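Local atomic coordinates of alpha-1,2-mannosidase (Trichoderma reesei, PDB entry 1HCU), a protein that probably trims alpha-1,2-linked mannose residues from high-mannose N-glycans of glycoproteins, with calcium as its cofactor. Residues A[173-178]-A[242-247]; A[152-157]-A[224-229]; A[97-102]-A[178-183]; A[247-252]-A[483-488]. All blocks are in the same frame, centred on the assembly; numbering follows the deposited sequence.

Contact 1. Residues A[173-178]-A[242-247]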
# COMPACT_ATOMS: atom_id res chain seq x y z
N ASN A 173 5.46 8.93 17.29
CA ASN A 173 5.38 8.24 16.01
C ASN A 173 4.03 8.65 15.39
O ASN A 173 3.19 9.26 16.08
CB ASN A 173 5.42 6.73 16.27
CG ASN A 173 5.82 5.92 15.04
OD1 ASN A 173 5.99 6.45 13.94
ND2 ASN A 173 5.98 4.62 15.23
N ASN A 174 3.82 8.34 14.11
CA ASN A 174 2.56 8.66 13.45
C ASN A 174 1.65 7.43 13.44
O ASN A 174 2.13 6.30 13.53
CB ASN A 174 2.77 9.19 12.01
CG ASN A 174 3.53 8.21 11.11
OD1 ASN A 174 4.77 8.27 11.01
ND2 ASN A 174 2.80 7.33 10.45
N VAL A 175 0.34 7.66 13.34
CA VAL A 175 -0.64 6.58 13.36
C VAL A 175 -0.48 5.58 12.23
O VAL A 175 -0.72 4.39 12.42
CB VAL A 175 -2.10 7.14 13.35
CG1 VAL A 175 -2.33 7.98 14.60
CG2 VAL A 175 -2.37 7.95 12.10
N ALA A 176 -0.07 6.02 11.05
CA ALA A 176 0.11 5.06 9.96
C ALA A 176 1.19 4.03 10.33
O ALA A 176 0.96 2.83 10.20
CB ALA A 176 0.48 5.77 8.66
N GLU A 177 2.34 4.49 10.80
CA GLU A 177 3.43 3.57 11.13
C GLU A 177 3.16 2.72 12.38
O GLU A 177 3.67 1.61 12.50
CB GLU A 177 4.75 4.35 11.26
CG GLU A 177 5.03 5.18 10.01
CD GLU A 177 6.47 5.67 9.90
OE1 GLU A 177 6.68 6.73 9.28
OE2 GLU A 177 7.38 4.99 10.42
N ILE A 178 2.35 3.25 13.29
CA ILE A 178 1.99 2.53 14.50
C ILE A 178 0.89 1.52 14.18
O ILE A 178 0.92 0.38 14.65
CB ILE A 178 1.43 3.48 15.56
CG1 ILE A 178 2.51 4.44 16.05
CG2 ILE A 178 0.84 2.67 16.71
CD1 ILE A 178 1.99 5.52 16.98
N GLY A 242 -0.28 10.17 3.29
CA GLY A 242 0.91 10.01 4.11
C GLY A 242 0.73 10.22 5.60
O GLY A 242 0.03 11.14 6.03
N LEU A 243 1.35 9.35 6.39
CA LEU A 243 1.30 9.43 7.85
C LEU A 243 0.03 8.91 8.53
O LEU A 243 0.00 8.82 9.76
CB LEU A 243 1.53 10.87 8.31
CG LEU A 243 2.83 11.54 7.88
CD1 LEU A 243 2.80 12.97 8.37
CD2 LEU A 243 4.04 10.78 8.43
N MET A 244 -1.00 8.57 7.76
CA MET A 244 -2.24 8.09 8.37
C MET A 244 -2.96 7.01 7.56
O MET A 244 -3.55 6.08 8.14
CB MET A 244 -3.20 9.27 8.61
CG MET A 244 -4.54 8.91 9.25
SD MET A 244 -5.50 10.39 9.76
CE MET A 244 -4.62 10.86 11.28
N ASP A 245 -2.90 7.11 6.23
CA ASP A 245 -3.58 6.16 5.34
C ASP A 245 -3.71 4.70 5.78
O ASP A 245 -4.81 4.22 6.03
CB ASP A 245 -2.94 6.19 3.95
CG ASP A 245 -1.41 6.10 4.00
OD1 ASP A 245 -0.84 5.62 5.00
OD2 ASP A 245 -0.79 6.52 3.00
N SER A 246 -2.59 3.99 5.86
CA SER A 246 -2.65 2.57 6.20
C SER A 246 -3.26 2.21 7.56
O SER A 246 -3.59 1.06 7.79
CB SER A 246 -1.27 1.92 6.01
OG SER A 246 -0.22 2.65 6.62
N PHE A 247 -3.41 3.19 8.45
CA PHE A 247 -4.02 2.94 9.76
C PHE A 247 -5.51 2.60 9.60
O PHE A 247 -5.98 1.59 10.14
CB PHE A 247 -3.89 4.15 10.69
CG PHE A 247 -4.86 4.13 11.84
CD1 PHE A 247 -5.98 4.95 11.83
CD2 PHE A 247 -4.71 3.21 12.87
CE1 PHE A 247 -6.95 4.85 12.83
CE2 PHE A 247 -5.66 3.10 13.88
CZ PHE A 247 -6.79 3.92 13.86
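At the start of helix 245-257, close to D245, a predicted active-site residue, the turn formed by L243 and M244 is docked on V175 and A176 of the short helix 175-178. One backbone hydrogen bond joins them: A176 N donates to L243 O at 3.1 Å, with an N-H...O angle of 153°. The A176 methyl lies against the peptide that links L243 to M244, its CB 3.3 Å from M244 N. The backbones are close here, with A176 CA 4.2 Å from M244 CA.

V175 touches through one branch. Because CG1 lies anti to the carbonyl carbon (chi1 -61°), CG2 is left to face the turn, where it meets L243 O at 3.4 Å and M244 CG at 3.7 Å. The V175 and M244 side chains run side by side, pointing the same way, and a bend at chi3 of M244 (-77°) folds the CE methyl back against V175 CG2. In this glycosyl hydrolase family 47 enzyme, whose catalytic domain is an (alpha/alpha)7 barrel, strand 172-174 runs straight into helix 175-178, with N174 at the N-cap. The L243 side chain crosses that of N174 at about a right angle. F247 approaches with its CB, 3.6 Å from V175 O, while its ring leads off toward E205 and L208 of helix 196-209.

Contact 2. Residues A[152-157]-A[224-229]. With NAG (2-acetamido-2-deoxy-beta-D-glucopyranose), chain E.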
# COMPACT_ATOMS: atom_id res chain seq x y z
N SER A 152 5.11 3.26 27.04
CA SER A 152 3.69 3.01 26.76
C SER A 152 3.43 1.74 25.96
O SER A 152 2.36 1.14 26.07
CB SER A 152 3.10 4.18 25.96
OG SER A 152 3.65 4.23 24.66
N GLY A 153 4.39 1.35 25.15
CA GLY A 153 4.21 0.18 24.32
C GLY A 153 4.02 0.63 22.89
O GLY A 153 4.04 -0.18 21.97
N VAL A 154 3.84 1.94 22.69
CA VAL A 154 3.69 2.49 21.34
C VAL A 154 5.06 2.30 20.71
O VAL A 154 6.07 2.78 21.25
CB VAL A 154 3.34 4.01 21.35
CG1 VAL A 154 3.34 4.56 19.92
CG2 VAL A 154 1.98 4.23 21.99
N PRO A 155 5.12 1.60 19.57
CA PRO A 155 6.39 1.36 18.89
C PRO A 155 7.19 2.60 18.51
O PRO A 155 6.63 3.63 18.14
CB PRO A 155 5.97 0.55 17.66
CG PRO A 155 4.62 1.13 17.36
CD PRO A 155 3.99 1.18 18.73
N ASP A 156 8.51 2.48 18.61
CA ASP A 156 9.44 3.53 18.23
C ASP A 156 9.56 3.25 16.73
O ASP A 156 9.72 2.10 16.34
CB ASP A 156 10.78 3.28 18.93
CG ASP A 156 11.81 4.35 18.63
OD1 ASP A 156 12.44 4.83 19.60
OD2 ASP A 156 12.02 4.68 17.44
N PRO A 157 9.46 4.28 15.88
CA PRO A 157 9.55 4.15 14.42
C PRO A 157 10.87 3.64 13.84
O PRO A 157 10.90 3.07 12.75
CB PRO A 157 9.22 5.56 13.94
CG PRO A 157 9.82 6.42 15.00
CD PRO A 157 9.39 5.70 16.28
N THR A 224 -2.58 12.63 14.12
CA THR A 224 -1.50 11.99 13.39
C THR A 224 -0.33 11.46 14.22
O THR A 224 0.19 10.38 13.96
CB THR A 224 -0.93 12.96 12.32
OG1 THR A 224 -1.97 13.37 11.43
CG2 THR A 224 0.17 12.29 11.50
N PHE A 225 0.09 12.23 15.23
CA PHE A 225 1.22 11.82 16.06
C PHE A 225 0.86 11.41 17.48
O PHE A 225 0.09 12.08 18.17
CB PHE A 225 2.26 12.93 16.08
CG PHE A 225 2.64 13.42 14.71
CD1 PHE A 225 2.16 14.64 14.23
CD2 PHE A 225 3.47 12.65 13.89
CE1 PHE A 225 2.50 15.09 12.96
CE2 PHE A 225 3.81 13.09 12.61
CZ PHE A 225 3.33 14.31 12.15
N VAL A 226 1.44 10.28 17.90
CA VAL A 226 1.20 9.71 19.22
C VAL A 226 2.50 9.60 20.03
O VAL A 226 3.53 9.15 19.53
CB VAL A 226 0.56 8.31 19.11
CG1 VAL A 226 0.36 7.71 20.50
CG2 VAL A 226 -0.76 8.40 18.40
N SER A 227 2.43 10.03 21.28
CA SER A 227 3.55 10.02 22.21
C SER A 227 3.98 8.59 22.54
O SER A 227 3.14 7.74 22.84
CB SER A 227 3.14 10.74 23.50
OG SER A 227 4.08 10.53 24.53
N THR A 228 5.28 8.32 22.49
CA THR A 228 5.77 6.98 22.80
C THR A 228 5.87 6.75 24.31
O THR A 228 5.88 5.60 24.76
CB THR A 228 7.15 6.72 22.16
OG1 THR A 228 8.11 7.67 22.66
CG2 THR A 228 7.06 6.86 20.64
N SER A 229 5.94 7.83 25.07
CA SER A 229 6.02 7.74 26.53
C SER A 229 4.67 7.48 27.20
O SER A 229 4.62 6.75 28.18
CB SER A 229 6.65 9.02 27.12
OG SER A 229 5.85 10.17 26.89
C1 NAG E . 2.74 12.60 27.44
C2 NAG E . 2.43 13.77 28.39
C3 NAG E . 2.69 15.10 27.67
C4 NAG E . 4.08 15.13 27.04
C5 NAG E . 4.29 13.88 26.17
C6 NAG E . 5.69 13.80 25.59
C7 NAG E . 0.69 13.44 30.04
C8 NAG E . -0.32 14.37 30.68
N2 NAG E . 1.03 13.69 28.78
O3 NAG E . 2.55 16.17 28.59
O4 NAG E . 4.22 16.30 26.23
O5 NAG E . 4.08 12.70 26.95
O6 NAG E . 5.71 13.04 24.40
O7 NAG E . 1.16 12.50 30.68
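S152 and T228 meet through a short polar bond: S152 OG donates to T228 O at 2.6 Å, arriving well above the plane of the carbonyl. The S152 hydroxyl is placed for this by a chi1 of 68°, which sets OG between the backbone N and the carbonyl carbon. From there it also accepts from V154 N at 3.0 Å, along a fairly straight N-H...O line of 163°. That second bond makes an ST turn, so one hydroxyl both folds its own loop and ties it to segment 224-229. S152 N adds a weak bond to the same T228 O.

Next along the loop, V154 directs CG2 at the strand. This branch touches V226 CG1 at 4.1 Å and S227 O at 3.8 Å, the two valines crossing obliquely. T228 brings its CG2 methyl to P155 O, while its hydroxyl bonds A170 O. S227 turns the other way, toward the sugar carried by N230: with its hydroxyl swung opposite the backbone nitrogen (chi1 168°), S227 OG shares a hydrogen bond with O6 of the N-acetylglucosamine at 3.0 Å. S229 OG donates to S227 OG, also at 3.0 Å.

Strand 225-227 pairs antiparallel with strand 172-174. I178 of helix 175-178 packs on both valines, Y207 of helix 196-209 bonds S152 O, and at the far end of the loop P157 is backbone-bonded to V98, the first residue of helix 98-117.

Contact 3. Residues A[97-102]-A[178-183]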
# COMPACT_ATOMS: atom_id res chain seq x y z
N SER A 97 13.61 1.42 9.33
CA SER A 97 12.20 1.80 9.50
C SER A 97 11.38 0.59 9.89
O SER A 97 11.26 -0.37 9.13
CB SER A 97 11.63 2.38 8.20
OG SER A 97 10.23 2.62 8.32
N VAL A 98 10.81 0.63 11.09
CA VAL A 98 9.98 -0.46 11.56
C VAL A 98 8.84 -0.68 10.55
O VAL A 98 8.57 -1.80 10.14
CB VAL A 98 9.38 -0.13 12.94
CG1 VAL A 98 8.46 -1.26 13.39
CG2 VAL A 98 10.50 0.11 13.95
N PHE A 99 8.19 0.42 10.16
CA PHE A 99 7.07 0.40 9.20
C PHE A 99 7.41 -0.14 7.81
O PHE A 99 6.81 -1.11 7.35
CB PHE A 99 6.48 1.81 9.07
CG PHE A 99 5.49 1.96 7.94
CD1 PHE A 99 4.25 1.33 7.99
CD2 PHE A 99 5.81 2.74 6.83
CE1 PHE A 99 3.33 1.48 6.95
CE2 PHE A 99 4.90 2.89 5.78
CZ PHE A 99 3.66 2.25 5.84
N GLU A 100 8.37 0.49 7.13
CA GLU A 100 8.76 0.06 5.79
C GLU A 100 9.25 -1.39 5.79
O GLU A 100 8.91 -2.16 4.89
CB GLU A 100 9.87 0.96 5.24
CG GLU A 100 9.53 2.45 5.16
CD GLU A 100 8.35 2.75 4.24
OE1 GLU A 100 8.09 1.96 3.31
OE2 GLU A 100 7.70 3.80 4.44
N THR A 101 10.04 -1.75 6.79
CA THR A 101 10.58 -3.10 6.88
C THR A 101 9.47 -4.13 7.09
O THR A 101 9.47 -5.21 6.49
CB THR A 101 11.60 -3.22 8.04
OG1 THR A 101 12.62 -2.23 7.87
CG2 THR A 101 12.24 -4.60 8.07
N ASN A 102 8.51 -3.78 7.93
CA ASN A 102 7.38 -4.65 8.24
C ASN A 102 6.51 -4.99 7.04
O ASN A 102 6.28 -6.17 6.75
CB ASN A 102 6.52 -3.98 9.32
CG ASN A 102 5.22 -4.71 9.55
OD1 ASN A 102 5.19 -5.77 10.19
ND2 ASN A 102 4.14 -4.17 9.01
N ILE A 178 2.35 3.25 13.29
CA ILE A 178 1.99 2.53 14.50
C ILE A 178 0.89 1.52 14.18
O ILE A 178 0.92 0.38 14.65
CB ILE A 178 1.43 3.48 15.56
CG1 ILE A 178 2.51 4.44 16.05
CG2 ILE A 178 0.84 2.67 16.71
CD1 ILE A 178 1.99 5.52 16.98
N GLY A 179 -0.08 1.95 13.37
CA GLY A 179 -1.20 1.10 13.02
C GLY A 179 -1.09 0.22 11.80
O GLY A 179 -2.10 -0.31 11.33
N SER A 180 0.11 0.04 11.28
CA SER A 180 0.30 -0.81 10.11
C SER A 180 1.20 -1.99 10.43
O SER A 180 1.90 -2.49 9.55
CB SER A 180 0.89 -0.01 8.95
OG SER A 180 -0.03 0.97 8.48
N LEU A 181 1.17 -2.44 11.68
CA LEU A 181 2.00 -3.56 12.13
C LEU A 181 1.17 -4.74 12.61
O LEU A 181 1.63 -5.89 12.57
CB LEU A 181 2.89 -3.10 13.28
CG LEU A 181 3.67 -1.81 13.03
CD1 LEU A 181 4.42 -1.40 14.29
CD2 LEU A 181 4.62 -2.03 11.87
N VAL A 182 -0.05 -4.45 13.05
CA VAL A 182 -0.97 -5.46 13.59
C VAL A 182 -1.28 -6.65 12.68
O VAL A 182 -1.31 -7.79 13.14
CB VAL A 182 -2.29 -4.79 14.07
CG1 VAL A 182 -2.97 -4.05 12.92
CG2 VAL A 182 -3.21 -5.84 14.64
N LEU A 183 -1.51 -6.40 11.39
CA LEU A 183 -1.83 -7.49 10.47
C LEU A 183 -0.70 -8.51 10.37
O LEU A 183 -0.91 -9.70 10.60
CB LEU A 183 -2.11 -6.95 9.06
CG LEU A 183 -3.16 -7.67 8.20
CD1 LEU A 183 -2.94 -7.32 6.72
CD2 LEU A 183 -3.09 -9.16 8.40
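S180 OG has two hydrogen-bond partners outside the two segments, S246 OG and A176 O, and the CB that carries it abuts F99. The meeting is at the edge of the ring: S180 CB lies in the ring plane, 3.5 Å from F99 CE1. F99 extends far enough to get there because its CG is anti to the backbone N (chi1 170°).

L181 divides its two methyls between two residues one helical turn apart. CD1 reaches V98 CG1 at 4.1 Å, where the side chains cross at about a right angle. CD2 lies against the amide of N102, 3.6 Å from its CG. N102 ND2 comes within 2.9 Å of S180 O, but the angle is too poor for a hydrogen bond.

The helix that carries V98, F99 and N102 is capped by S97, whose OG accepts from E100 N at 3.1 Å. S97 O in turn takes T101 N and T101 OG1 from opposite faces of its plane. The bond from E100 N to S97 OG is a serine N-cap at the start of helix 98-117, beside the link into helix 182-192, and the capped nitrogen belongs to E100, a predicted proton donor of the family 47 active site.

Contact 4. Residues A[247-252]-A[483-488]. With CA (calcium ion), chain H.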
# COMPACT_ATOMS: atom_id res chain seq x y z
N PHE A 247 -3.41 3.19 8.45
CA PHE A 247 -4.02 2.94 9.76
C PHE A 247 -5.51 2.60 9.60
O PHE A 247 -5.98 1.59 10.14
CB PHE A 247 -3.89 4.15 10.69
CG PHE A 247 -4.86 4.13 11.84
CD1 PHE A 247 -5.98 4.95 11.83
CD2 PHE A 247 -4.71 3.21 12.87
CE1 PHE A 247 -6.95 4.85 12.83
CE2 PHE A 247 -5.66 3.10 13.88
CZ PHE A 247 -6.79 3.92 13.86
N TYR A 248 -6.24 3.45 8.88
CA TYR A 248 -7.66 3.23 8.63
C TYR A 248 -7.82 1.94 7.82
O TYR A 248 -8.75 1.17 8.05
CB TYR A 248 -8.26 4.40 7.84
CG TYR A 248 -8.34 5.68 8.63
CD1 TYR A 248 -7.90 6.89 8.10
CD2 TYR A 248 -8.84 5.68 9.93
CE1 TYR A 248 -7.95 8.06 8.85
CE2 TYR A 248 -8.89 6.83 10.68
CZ TYR A 248 -8.44 8.02 10.14
OH TYR A 248 -8.47 9.17 10.90
N GLU A 249 -6.90 1.73 6.88
CA GLU A 249 -6.92 0.54 6.02
C GLU A 249 -6.88 -0.76 6.83
O GLU A 249 -7.70 -1.66 6.61
CB GLU A 249 -5.71 0.58 5.05
CG GLU A 249 -5.62 -0.57 4.03
CD GLU A 249 -4.32 -0.55 3.21
OE1 GLU A 249 -4.05 -1.52 2.45
OE2 GLU A 249 -3.56 0.43 3.33
N TYR A 250 -5.93 -0.87 7.75
CA TYR A 250 -5.79 -2.10 8.53
C TYR A 250 -6.92 -2.34 9.52
O TYR A 250 -7.13 -3.47 9.97
CB TYR A 250 -4.44 -2.12 9.27
CG TYR A 250 -3.29 -2.67 8.44
CD1 TYR A 250 -2.02 -2.87 9.01
CD2 TYR A 250 -3.45 -2.94 7.08
CE1 TYR A 250 -0.94 -3.33 8.24
CE2 TYR A 250 -2.37 -3.40 6.30
CZ TYR A 250 -1.13 -3.59 6.88
OH TYR A 250 -0.08 -3.98 6.09
N LEU A 251 -7.67 -1.30 9.85
CA LEU A 251 -8.79 -1.43 10.77
C LEU A 251 -9.82 -2.41 10.21
O LEU A 251 -10.22 -3.36 10.89
CB LEU A 251 -9.43 -0.06 10.99
CG LEU A 251 -9.37 0.60 12.37
CD1 LEU A 251 -8.08 0.35 13.10
CD2 LEU A 251 -9.58 2.09 12.15
N ILE A 252 -10.24 -2.18 8.97
CA ILE A 252 -11.23 -3.06 8.35
C ILE A 252 -10.58 -4.37 7.90
O ILE A 252 -11.23 -5.41 7.88
CB ILE A 252 -11.90 -2.37 7.14
CG1 ILE A 252 -13.06 -3.22 6.61
CG2 ILE A 252 -10.88 -2.13 6.05
CD1 ILE A 252 -14.20 -3.39 7.58
N PHE A 483 -5.10 -8.74 1.63
CA PHE A 483 -3.90 -8.03 1.18
C PHE A 483 -3.40 -7.06 2.25
O PHE A 483 -4.17 -6.27 2.82
CB PHE A 483 -4.17 -7.25 -0.10
CG PHE A 483 -4.38 -8.12 -1.32
CD1 PHE A 483 -5.67 -8.41 -1.77
CD2 PHE A 483 -3.30 -8.60 -2.05
CE1 PHE A 483 -5.87 -9.17 -2.93
CE2 PHE A 483 -3.49 -9.36 -3.21
CZ PHE A 483 -4.78 -9.64 -3.65
N ASN A 484 -2.10 -7.13 2.53
CA ASN A 484 -1.49 -6.23 3.49
C ASN A 484 -1.29 -4.94 2.70
O ASN A 484 -1.62 -4.88 1.52
CB ASN A 484 -0.16 -6.81 4.03
CG ASN A 484 1.06 -6.32 3.26
OD1 ASN A 484 1.06 -6.23 2.03
ND2 ASN A 484 2.12 -6.03 4.00
N THR A 485 -0.76 -3.90 3.33
CA THR A 485 -0.60 -2.63 2.63
C THR A 485 0.37 -2.65 1.44
O THR A 485 0.33 -1.76 0.60
CB THR A 485 -0.19 -1.53 3.63
OG1 THR A 485 -0.86 -0.32 3.27
CG2 THR A 485 1.31 -1.30 3.62
N GLU A 486 1.23 -3.66 1.36
CA GLU A 486 2.20 -3.74 0.26
C GLU A 486 1.75 -4.84 -0.71
O GLU A 486 2.57 -5.53 -1.33
CB GLU A 486 3.60 -4.05 0.81
CG GLU A 486 4.74 -3.88 -0.19
CD GLU A 486 5.19 -2.42 -0.35
OE1 GLU A 486 4.52 -1.52 0.19
OE2 GLU A 486 6.22 -2.19 -1.03
N ALA A 487 0.45 -5.02 -0.80
CA ALA A 487 -0.13 -6.02 -1.69
C ALA A 487 0.33 -7.45 -1.42
O ALA A 487 0.41 -8.25 -2.34
CB ALA A 487 0.16 -5.65 -3.14
N HIS A 488 0.63 -7.77 -0.16
CA HIS A 488 1.04 -9.13 0.19
C HIS A 488 -0.14 -9.81 0.88
O HIS A 488 -0.48 -9.48 2.01
CB HIS A 488 2.26 -9.12 1.11
CG HIS A 488 3.47 -8.50 0.49
ND1 HIS A 488 3.93 -8.86 -0.76
CD2 HIS A 488 4.30 -7.52 0.93
CE1 HIS A 488 4.98 -8.13 -1.06
NE2 HIS A 488 5.23 -7.31 -0.06
CA CA H . -0.51 0.82 0.67
O HOH W 1 -2.52 2.44 1.54
O HOH W 2 1.67 1.64 2.31
O HOH W 3 0.57 3.32 0.10
O HOH W 4 -0.74 0.58 -2.08
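T485 is held from two directions, by Y250 and E249 of helix 245-257, and its own two oxygens bind the calcium ion. Y250 reaches its backbone: T485 N donates to Y250 OH at 2.8 Å, almost straight at 173°, and the nitrogen lies near the ring plane, at the edge. The phenol oxygen also sits beside N484, 3.5 Å from N484 CB.

E249 takes the side chain. It leaves the helix pointing off opposite its own backbone nitrogen (chi1 -177°) and stays extended beyond CG, which carries the carboxylate to T485; the two side chains cross at about a right angle. T485 OG1 donates at 2.8 Å to E249 OE2, on its syn side but tilted well out of the carboxylate plane, leaving that hydroxyl oxygen to face calcium at 2.9 Å; T485 O binds the same ion at 2.7 Å. Four waters also bind the metal, and one of them donates to E249 OE2, making the glutamate a second-shell residue that orients both a protein ligand and a water. Its other oxygen, OE1, forms a salt bridge with K253.

The turn is shaped by N484, whose OD1 accepts from E486 N and from H488 N, each at 2.7 Å, on opposite faces; the first bond closes an Asx turn. The loop joins strands 481-483 and 489-491, with E486 and H488 packed on helix 451-465, while L183 and E184 of helix 182-192 touch Y250.

How the contacts relate
Contacts 1, 3 and 4 lie together near the calcium site, and contact 2 is the outlier, its centre about 20 Å from that of contact 4. Contacts 1 and 2 share a small sheet, where N173 O lies 2.7 Å from V226 N; just beyond it V175 N is 2.8 Å from T224 O. Contact 2 also packs on contact 3, with D156 O 3.2 Å from V98 CG2. Contacts 1 and 3 share I178; contacts 1 and 4 share F247 on helix 245-257. Y250 CE1 of contact 4 packs 3.2 Å from S180 O of contact 3. The side chains of S246 and F99 lie about 6 and 7 Å from calcium, and that of D245 about 6 Å from that of E393, also predicted catalytic.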